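Local coordinates for amidohydrolase family protein (Acinetobacter baumannii, PDB 4I6K) that is probably a hydrolase of the amidohydrolase superfamily, perhaps opening the lactone ring of 2-pyrone-4,6-dicarboxylic acid, at residues 29-35 with 244-250. Numbering follows the deposited sequence.
Sequences DTHAHVF and IWGSDWP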
ATOM      1  N   ASP A  29      -6.207  -8.713  -3.940  1.00 46.62           N
ATOM      2  CA  ASP A  29      -4.792  -8.375  -3.753  1.00 52.87           C
ATOM      3  C   ASP A  29      -4.638  -6.862  -3.831  1.00 51.24           C
ATOM      4  O   ASP A  29      -4.817  -6.264  -4.901  1.00 51.79           O
ATOM      5  CB  ASP A  29      -3.929  -9.052  -4.822  1.00 47.49           C
ATOM      6  CG  ASP A  29      -2.457  -8.664  -4.722  1.00 55.09           C
ATOM      7  OD1 ASP A  29      -1.617  -9.292  -5.411  1.00 43.68           O
ATOM      8  OD2 ASP A  29      -2.143  -7.729  -3.957  1.00 42.31           O
ATOM      9  N   THR A  30      -4.314  -6.236  -2.703  1.00 48.99           N
ATOM     10  CA  THR A  30      -4.395  -4.774  -2.620  1.00 51.13           C
ATOM     11  C   THR A  30      -3.086  -4.025  -2.861  1.00 52.91           C
ATOM     12  O   THR A  30      -3.000  -2.830  -2.583  1.00 54.91           O
ATOM     13  CB  THR A  30      -4.997  -4.310  -1.275  1.00 52.99           C
ATOM     14  OG1 THR A  30      -4.063  -4.538  -0.211  1.00 48.22           O
ATOM     15  CG2 THR A  30      -6.290  -5.064  -0.984  1.00 53.29           C
ATOM     16  N   HIS A  31      -2.074  -4.706  -3.384  1.00 40.81           N
ATOM     17  CA  HIS A  31      -0.799  -4.046  -3.591  1.00 45.46           C
ATOM     18  C   HIS A  31       0.080  -4.733  -4.627  1.00 46.08           C
ATOM     19  O   HIS A  31       0.823  -5.667  -4.316  1.00 42.72           O
ATOM     20  CB  HIS A  31      -0.051  -3.928  -2.266  1.00 52.99           C
ATOM     21  CG  HIS A  31       0.901  -2.775  -2.214  1.00 51.83           C
ATOM     22  ND1 HIS A  31       0.563  -1.561  -1.652  1.00 44.55           N
ATOM     23  CD2 HIS A  31       2.175  -2.645  -2.660  1.00 48.69           C
ATOM     24  CE1 HIS A  31       1.593  -0.735  -1.748  1.00 52.79           C
ATOM     25  NE2 HIS A  31       2.582  -1.366  -2.357  1.00 38.32           N
ATOM     26  N   ALA A  32      -0.007  -4.261  -5.865  1.00 44.72           N
ATOM     27  CA  ALA A  32       0.922  -4.674  -6.903  1.00 40.28           C
ATOM     28  C   ALA A  32       1.233  -3.467  -7.774  1.00 46.50           C
ATOM     29  O   ALA A  32       0.580  -2.413  -7.654  1.00 47.79           O
ATOM     30  CB  ALA A  32       0.330  -5.808  -7.732  1.00 45.11           C
ATOM     31  N   HIS A  33       2.228  -3.613  -8.646  1.00 41.03           N
ATOM     32  CA  HIS A  33       2.609  -2.529  -9.543  1.00 44.84           C
ATOM     33  C   HIS A  33       2.752  -3.074 -10.951  1.00 50.42           C
ATOM     34  O   HIS A  33       3.246  -4.174 -11.133  1.00 60.61           O
ATOM     35  CB  HIS A  33       3.941  -1.912  -9.118  1.00 39.25           C
ATOM     36  CG  HIS A  33       4.013  -1.524  -7.673  1.00 48.04           C
ATOM     37  ND1 HIS A  33       3.527  -0.325  -7.197  1.00 47.70           N
ATOM     38  CD2 HIS A  33       4.566  -2.152  -6.605  1.00 46.27           C
ATOM     39  CE1 HIS A  33       3.763  -0.236  -5.899  1.00 43.92           C
ATOM     40  NE2 HIS A  33       4.386  -1.334  -5.513  1.00 49.57           N
ATOM     41  N   VAL A  34       2.288  -2.330 -11.949  1.00 52.89           N
ATOM     42  CA  VAL A  34       2.636  -2.655 -13.326  1.00 47.73           C
ATOM     43  C   VAL A  34       3.545  -1.567 -13.830  1.00 49.23           C
ATOM     44  O   VAL A  34       3.472  -0.427 -13.369  1.00 56.57           O
ATOM     45  CB  VAL A  34       1.423  -2.723 -14.273  1.00 41.29           C
ATOM     46  CG1 VAL A  34       0.559  -3.927 -13.950  1.00 43.11           C
ATOM     47  CG2 VAL A  34       0.624  -1.434 -14.208  1.00 38.85           C
ATOM     48  N   PHE A  35       4.415  -1.925 -14.766  1.00 53.54           N
ATOM     49  CA  PHE A  35       5.294  -0.963 -15.430  1.00 51.77           C
ATOM     50  C   PHE A  35       6.054  -1.672 -16.556  1.00 52.34           C
ATOM     51  O   PHE A  35       6.076  -2.913 -16.631  1.00 44.31           O
ATOM     52  CB  PHE A  35       6.276  -0.322 -14.438  1.00 38.21           C
ATOM     53  CG  PHE A  35       7.121  -1.321 -13.716  1.00 43.89           C
ATOM     54  CD1 PHE A  35       8.210  -1.909 -14.346  1.00 48.32           C
ATOM     55  CD2 PHE A  35       6.811  -1.708 -12.416  1.00 57.82           C
ATOM     56  CE1 PHE A  35       8.992  -2.853 -13.693  1.00 39.53           C
ATOM     57  CE2 PHE A  35       7.594  -2.656 -11.747  1.00 55.18           C
ATOM     58  CZ  PHE A  35       8.682  -3.227 -12.387  1.00 48.20           C
ATOM     59  N   ILE A 244      -5.468  -5.612   5.657  1.00 45.33           N
ATOM     60  CA  ILE A 244      -5.588  -6.110   4.287  1.00 47.47           C
ATOM     61  C   ILE A 244      -4.255  -6.666   3.769  1.00 47.93           C
ATOM     62  O   ILE A 244      -3.183  -6.353   4.304  1.00 51.43           O
ATOM     63  CB  ILE A 244      -6.209  -5.066   3.296  1.00 42.05           C
ATOM     64  CG1 ILE A 244      -5.336  -3.819   3.149  1.00 49.47           C
ATOM     65  CG2 ILE A 244      -7.645  -4.694   3.709  1.00 44.71           C
ATOM     66  CD1 ILE A 244      -5.664  -2.722   4.130  1.00 61.32           C
ATOM     67  N   TRP A 245      -4.332  -7.514   2.745  1.00 53.09           N
ATOM     68  CA  TRP A 245      -3.132  -8.146   2.189  1.00 54.49           C
ATOM     69  C   TRP A 245      -2.793  -7.718   0.767  1.00 50.78           C
ATOM     70  O   TRP A 245      -3.676  -7.405  -0.034  1.00 48.45           O
ATOM     71  CB  TRP A 245      -3.253  -9.667   2.207  1.00 50.16           C
ATOM     72  CG  TRP A 245      -2.034 -10.340   1.659  1.00 53.40           C
ATOM     73  CD1 TRP A 245      -0.865 -10.587   2.319  1.00 46.80           C
ATOM     74  CD2 TRP A 245      -1.858 -10.834   0.330  1.00 49.25           C
ATOM     75  NE1 TRP A 245       0.025 -11.217   1.484  1.00 43.59           N
ATOM     76  CE2 TRP A 245      -0.566 -11.384   0.258  1.00 53.69           C
ATOM     77  CE3 TRP A 245      -2.676 -10.880  -0.805  1.00 58.29           C
ATOM     78  CZ2 TRP A 245      -0.070 -11.969  -0.906  1.00 52.77           C
ATOM     79  CZ3 TRP A 245      -2.177 -11.461  -1.965  1.00 58.10           C
ATOM     80  CH2 TRP A 245      -0.891 -11.993  -2.004  1.00 52.38           C
ATOM     81  N   GLY A 246      -1.501  -7.741   0.459  1.00 41.94           N
ATOM     82  CA  GLY A 246      -1.039  -7.481  -0.889  1.00 47.11           C
ATOM     83  C   GLY A 246       0.149  -8.346  -1.230  1.00 47.09           C
ATOM     84  O   GLY A 246       1.010  -8.615  -0.386  1.00 48.52           O
ATOM     85  N   SER A 247       0.197  -8.786  -2.475  1.00 46.45           N
ATOM     86  CA  SER A 247       1.332  -9.553  -2.962  1.00 44.65           C
ATOM     87  C   SER A 247       2.599  -8.693  -2.999  1.00 41.44           C
ATOM     88  O   SER A 247       3.709  -9.203  -2.842  1.00 51.86           O
ATOM     89  CB  SER A 247       1.044 -10.093  -4.375  1.00 56.06           C
ATOM     90  OG  SER A 247       1.127  -9.056  -5.361  1.00 45.80           O
ATOM     91  N   ASP A 248       2.424  -7.393  -3.215  1.00 44.76           N
ATOM     92  CA  ASP A 248       3.534  -6.521  -3.581  1.00 41.38           C
ATOM     93  C   ASP A 248       4.318  -7.083  -4.765  1.00 46.68           C
ATOM     94  O   ASP A 248       5.527  -6.876  -4.877  1.00 41.62           O
ATOM     95  CB  ASP A 248       4.468  -6.311  -2.387  1.00 41.08           C
ATOM     96  CG  ASP A 248       5.497  -5.226  -2.635  1.00 42.98           C
ATOM     97  OD1 ASP A 248       6.694  -5.558  -2.762  1.00 49.10           O
ATOM     98  OD2 ASP A 248       5.108  -4.040  -2.702  1.00 38.64           O
ATOM     99  N   TRP A 249       3.621  -7.792  -5.647  1.00 44.40           N
ATOM    100  CA  TRP A 249       4.152  -8.120  -6.968  1.00 49.77           C
ATOM    101  C   TRP A 249       4.486  -6.834  -7.766  1.00 50.02           C
ATOM    102  O   TRP A 249       3.757  -5.840  -7.692  1.00 45.92           O
ATOM    103  CB  TRP A 249       3.144  -8.992  -7.721  1.00 43.22           C
ATOM    104  CG  TRP A 249       3.630  -9.448  -9.050  1.00 54.89           C
ATOM    105  CD1 TRP A 249       4.367 -10.566  -9.317  1.00 43.13           C
ATOM    106  CD2 TRP A 249       3.419  -8.790 -10.313  1.00 40.44           C
ATOM    107  NE1 TRP A 249       4.616 -10.654 -10.666  1.00 58.33           N
ATOM    108  CE2 TRP A 249       4.050  -9.574 -11.299  1.00 61.83           C
ATOM    109  CE3 TRP A 249       2.761  -7.618 -10.698  1.00 41.28           C
ATOM    110  CZ2 TRP A 249       4.045  -9.217 -12.651  1.00 64.33           C
ATOM    111  CZ3 TRP A 249       2.753  -7.268 -12.041  1.00 50.35           C
ATOM    112  CH2 TRP A 249       3.396  -8.060 -12.999  1.00 50.98           C
ATOM    113  N   PRO A 250       5.582  -6.844  -8.549  1.00 49.54           N
ATOM    114  CA  PRO A 250       6.475  -7.955  -8.830  1.00 45.42           C
ATOM    115  C   PRO A 250       7.692  -7.974  -7.918  1.00 46.61           C
ATOM    116  O   PRO A 250       8.773  -8.356  -8.365  1.00 47.24           O
ATOM    117  CB  PRO A 250       6.937  -7.643 -10.246  1.00 46.77           C
ATOM    118  CG  PRO A 250       7.080  -6.128 -10.223  1.00 50.74           C
ATOM    119  CD  PRO A 250       6.011  -5.623  -9.259  1.00 44.68           C
TER
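Here the (beta/alpha)8 barrel of the amidohydrolase superfamily closes: the first strand, with the H31-x-H33 signature at its C-terminal end, meets the loop after the eighth, which carries D248. T30 N reaches W245 O in the carbonyl plane (3.0 Å), whereas T30 OG1, set between its own backbone N and carbonyl carbon (chi1 71°), bonds it from above that plane. D29 suits the seam because its two carboxylate oxygens can accept from strand and loop at once. D29 OD1 offers its syn lone pair to S247 OG (2.8 Å) and hydrogen-bonds Y260 OH; D29 OD2 takes S247 N (3.0 Å) and, from the opposite face, H31 N, making an Asx turn. G246, with no side chain to intrude, lets its CA lie 3.3 Å from D29 OD2. S247 OG accepts W249 N in an ST turn, and W249 O receives H33 N (2.9 Å). H31 CD2 lies alongside D248 OD2 (3.2 Å). K210 NZ bonds H31 ND1, while NE2 bonds a citrate probably from the crystallisation liquor; D248 OD1 salt-bridges R216 and hydrogen-bonds Y215 OH. The buried network thus fixes the backbones bearing H31, H33 and D248, consistent with a preorganised pocket for an anionic substrate.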